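Local coordinates for hypothetical 33.3 KDA protein IN ade3-ser2 intergenic region (Saccharomyces cerevisiae, PDB 1ODF) that probably acts as an ATP-dependent kinase of the GLYK family, phosphorylating a substrate that is not yet known, at residues 72-77 with 129-134. Sequence-based numbering, arbitrary orientation.
Sequences DFYLTH and PKYDKS. With SO4 (sulfate ion), chain C.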
ATOM      1  N   ASP A  72       4.633  -0.170  -7.627  1.00 36.39           N
ATOM      2  CA  ASP A  72       5.146  -0.880  -8.785  1.00 36.99           C
ATOM      3  C   ASP A  72       4.291  -0.445  -9.979  1.00 38.55           C
ATOM      4  O   ASP A  72       4.712  -0.556 -11.134  1.00 38.84           O
ATOM      5  CB  ASP A  72       4.980  -2.394  -8.620  1.00 37.62           C
ATOM      6  CG  ASP A  72       5.962  -2.998  -7.642  1.00 36.94           C
ATOM      7  OD1 ASP A  72       6.870  -2.278  -7.170  1.00 36.34           O
ATOM      8  OD2 ASP A  72       5.826  -4.211  -7.359  1.00 35.67           O
ATOM      9  N   PHE A  73       3.085   0.039  -9.685  1.00 38.83           N
ATOM     10  CA  PHE A  73       2.147   0.463 -10.722  1.00 37.54           C
ATOM     11  C   PHE A  73       2.085   1.961 -10.980  1.00 37.45           C
ATOM     12  O   PHE A  73       1.087   2.453 -11.508  1.00 36.80           O
ATOM     13  CB  PHE A  73       0.730  -0.042 -10.404  1.00 37.86           C
ATOM     14  CG  PHE A  73       0.558  -1.523 -10.568  1.00 37.23           C
ATOM     15  CD1 PHE A  73       1.010  -2.406  -9.591  1.00 38.93           C
ATOM     16  CD2 PHE A  73      -0.044  -2.041 -11.713  1.00 38.04           C
ATOM     17  CE1 PHE A  73       0.864  -3.790  -9.752  1.00 37.89           C
ATOM     18  CE2 PHE A  73      -0.193  -3.420 -11.886  1.00 35.95           C
ATOM     19  CZ  PHE A  73       0.262  -4.293 -10.902  1.00 36.72           C
ATOM     20  N   TYR A  74       3.129   2.694 -10.599  1.00 38.26           N
ATOM     21  CA  TYR A  74       3.151   4.139 -10.854  1.00 37.76           C
ATOM     22  C   TYR A  74       3.001   4.373 -12.363  1.00 38.17           C
ATOM     23  O   TYR A  74       3.341   3.509 -13.187  1.00 37.28           O
ATOM     24  CB  TYR A  74       4.482   4.763 -10.397  1.00 37.04           C
ATOM     25  CG  TYR A  74       4.532   5.262  -8.960  1.00 35.15           C
ATOM     26  CD1 TYR A  74       5.703   5.149  -8.210  1.00 34.75           C
ATOM     27  CD2 TYR A  74       3.441   5.891  -8.372  1.00 32.50           C
ATOM     28  CE1 TYR A  74       5.787   5.650  -6.913  1.00 33.01           C
ATOM     29  CE2 TYR A  74       3.514   6.401  -7.067  1.00 32.61           C
ATOM     30  CZ  TYR A  74       4.688   6.278  -6.342  1.00 33.10           C
ATOM     31  OH  TYR A  74       4.774   6.778  -5.050  1.00 30.48           O
ATOM     32  N   LEU A  75       2.481   5.538 -12.721  1.00 39.79           N
ATOM     33  CA  LEU A  75       2.321   5.897 -14.124  1.00 40.34           C
ATOM     34  C   LEU A  75       3.704   5.977 -14.768  1.00 42.27           C
ATOM     35  O   LEU A  75       4.704   6.163 -14.068  1.00 41.46           O
ATOM     36  CB  LEU A  75       1.647   7.259 -14.236  1.00 38.89           C
ATOM     37  CG  LEU A  75       0.192   7.285 -13.789  1.00 41.74           C
ATOM     38  CD1 LEU A  75      -0.271   8.730 -13.671  1.00 40.19           C
ATOM     39  CD2 LEU A  75      -0.664   6.490 -14.788  1.00 40.61           C
ATOM     40  N   THR A  76       3.770   5.818 -16.088  1.00 41.90           N
ATOM     41  CA  THR A  76       5.051   5.938 -16.769  1.00 42.84           C
ATOM     42  C   THR A  76       5.449   7.400 -16.585  1.00 44.41           C
ATOM     43  O   THR A  76       4.581   8.270 -16.427  1.00 42.32           O
ATOM     44  CB  THR A  76       4.930   5.651 -18.271  1.00 43.01           C
ATOM     45  OG1 THR A  76       3.905   6.479 -18.834  1.00 43.80           O
ATOM     46  CG2 THR A  76       4.600   4.184 -18.505  1.00 44.14           C
ATOM     47  N   HIS A  77       6.748   7.679 -16.590  1.00 45.44           N
ATOM     48  CA  HIS A  77       7.198   9.054 -16.410  1.00 48.14           C
ATOM     49  C   HIS A  77       6.424   9.985 -17.335  1.00 48.38           C
ATOM     50  O   HIS A  77       6.037  11.083 -16.942  1.00 46.98           O
ATOM     51  CB  HIS A  77       8.701   9.165 -16.676  1.00 47.27           C
ATOM     52  CG  HIS A  77       9.229  10.560 -16.572  1.00 49.30           C
ATOM     53  ND1 HIS A  77       9.243  11.435 -17.638  1.00 48.81           N
ATOM     54  CD2 HIS A  77       9.739  11.245 -15.519  1.00 50.13           C
ATOM     55  CE1 HIS A  77       9.738  12.596 -17.247  1.00 47.49           C
ATOM     56  NE2 HIS A  77      10.046  12.508 -15.965  1.00 47.10           N
ATOM     57  N   PRO A 129       4.246  -4.808 -13.586  1.00 46.87           N
ATOM     58  CA  PRO A 129       5.284  -3.794 -13.768  1.00 46.06           C
ATOM     59  C   PRO A 129       6.229  -3.616 -12.592  1.00 46.84           C
ATOM     60  O   PRO A 129       5.956  -4.042 -11.465  1.00 47.20           O
ATOM     61  CB  PRO A 129       4.480  -2.531 -14.033  1.00 44.38           C
ATOM     62  CG  PRO A 129       3.298  -2.719 -13.144  1.00 45.62           C
ATOM     63  CD  PRO A 129       2.929  -4.176 -13.391  1.00 46.30           C
ATOM     64  N   LYS A 130       7.357  -2.987 -12.886  1.00 47.49           N
ATOM     65  CA  LYS A 130       8.370  -2.665 -11.895  1.00 47.82           C
ATOM     66  C   LYS A 130       8.726  -1.210 -12.161  1.00 46.71           C
ATOM     67  O   LYS A 130       8.689  -0.748 -13.304  1.00 46.91           O
ATOM     68  CB  LYS A 130       9.587  -3.580 -12.038  1.00 48.96           C
ATOM     69  CG  LYS A 130       9.411  -4.916 -11.320  1.00 53.20           C
ATOM     70  CD  LYS A 130       9.074  -4.706  -9.834  1.00 55.37           C
ATOM     71  CE  LYS A 130       8.827  -6.031  -9.111  1.00 59.63           C
ATOM     72  NZ  LYS A 130       8.333  -5.853  -7.700  1.00 60.07           N
ATOM     73  N   TYR A 131       9.051  -0.476 -11.112  1.00 45.63           N
ATOM     74  CA  TYR A 131       9.352   0.935 -11.275  1.00 46.26           C
ATOM     75  C   TYR A 131      10.804   1.235 -10.929  1.00 47.13           C
ATOM     76  O   TYR A 131      11.443   0.486 -10.194  1.00 48.83           O
ATOM     77  CB  TYR A 131       8.411   1.751 -10.377  1.00 44.46           C
ATOM     78  CG  TYR A 131       8.317   3.221 -10.707  1.00 42.70           C
ATOM     79  CD1 TYR A 131       7.584   3.665 -11.809  1.00 40.62           C
ATOM     80  CD2 TYR A 131       8.939   4.175  -9.903  1.00 42.17           C
ATOM     81  CE1 TYR A 131       7.471   5.022 -12.098  1.00 39.19           C
ATOM     82  CE2 TYR A 131       8.831   5.531 -10.181  1.00 40.74           C
ATOM     83  CZ  TYR A 131       8.094   5.947 -11.276  1.00 40.59           C
ATOM     84  OH  TYR A 131       7.963   7.292 -11.528  1.00 40.68           O
ATOM     85  N   ASP A 132      11.314   2.334 -11.471  1.00 48.45           N
ATOM     86  CA  ASP A 132      12.683   2.766 -11.226  1.00 50.63           C
ATOM     87  C   ASP A 132      12.625   4.245 -10.882  1.00 50.65           C
ATOM     88  O   ASP A 132      12.452   5.081 -11.768  1.00 50.04           O
ATOM     89  CB  ASP A 132      13.535   2.549 -12.480  1.00 53.13           C
ATOM     90  CG  ASP A 132      14.973   3.027 -12.307  1.00 54.54           C
ATOM     91  OD1 ASP A 132      15.767   2.855 -13.257  1.00 54.03           O
ATOM     92  OD2 ASP A 132      15.309   3.571 -11.230  1.00 55.19           O
ATOM     93  N   LYS A 133      12.768   4.557  -9.593  1.00 51.78           N
ATOM     94  CA  LYS A 133      12.708   5.936  -9.099  1.00 53.22           C
ATOM     95  C   LYS A 133      13.929   6.809  -9.407  1.00 55.64           C
ATOM     96  O   LYS A 133      13.849   8.042  -9.326  1.00 56.01           O
ATOM     97  CB  LYS A 133      12.474   5.943  -7.584  1.00 51.39           C
ATOM     98  CG  LYS A 133      11.180   5.284  -7.129  1.00 51.92           C
ATOM     99  CD  LYS A 133      11.027   5.368  -5.614  1.00 50.31           C
ATOM    100  CE  LYS A 133       9.797   4.624  -5.123  1.00 50.41           C
ATOM    101  NZ  LYS A 133       9.622   4.755  -3.644  1.00 50.92           N
ATOM    102  N   SER A 134      15.052   6.182  -9.747  1.00 57.26           N
ATOM    103  CA  SER A 134      16.276   6.923 -10.047  1.00 58.59           C
ATOM    104  C   SER A 134      16.211   7.594 -11.417  1.00 59.22           C
ATOM    105  O   SER A 134      16.939   8.552 -11.685  1.00 60.04           O
ATOM    106  CB  SER A 134      17.491   5.991  -9.999  1.00 58.22           C
ATOM    107  OG  SER A 134      17.465   5.052 -11.062  1.00 59.34           O
TER
HETATM  108  S   SO4 C 502       8.138   8.059  -3.383  1.00 58.48           S
HETATM  109  O1  SO4 C 502       7.761   9.472  -3.563  1.00 59.78           O
HETATM  110  O2  SO4 C 502       7.633   7.274  -4.518  1.00 58.43           O
HETATM  111  O3  SO4 C 502       9.606   7.939  -3.306  1.00 60.33           O
HETATM  112  O4  SO4 C 502       7.547   7.551  -2.132  1.00 60.55           O
HETATM  113  O   HOH W   1       9.004  -1.629  -8.574  1.00 48.59           O
HETATM  114  O   HOH W   2       4.944  -5.731  -9.468  1.00 50.94           O
HETATM  115  O   HOH W   3       5.580   8.091 -12.253  1.00 40.40           O
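Tyr74 and Tyr131 meet as a T-shaped pair, and Tyr74, followed outward from its backbone, illustrates how one side chain can touch a neighbouring ring with its base and a bound anion with its tip. Its CB lies over the Tyr131 face, 3.4 Å from Tyr131 CE1, in a CH-pi contact. CD1, on the edge of the Tyr74 ring, faces the same ring near Tyr131 CE2, the planes at 65°. Farther out, Tyr74 CE1 and CZ pass a sulfate, probably from the crystallisation liquor, and Tyr74 OH donates to sulfate O2 (3.0 Å). Lys133, extended beyond CG, adds weak bonds from NZ, while Arg96 NE is also hydrogen-bonded to the ion. CG of Tyr131 is anti to its backbone N (chi1 -163°), which brings the face of its ring against Tyr74 CB; a water links Tyr131 OH to Leu75 O. Lys130 NZ forms a salt bridge with Asp72 OD2 (3.0 Å) from above the carboxylate plane, and waters tie that carboxylate to Tyr131 N and Pro129 O. Pro129 CG sits over the Phe73 ring, 3.8 Å from its centroid. The contact thus joins the loop between strand 65-69 and helix 77-86 to the end of strand 125-132, with helix 104-114 packing against Phe73 and Pro129.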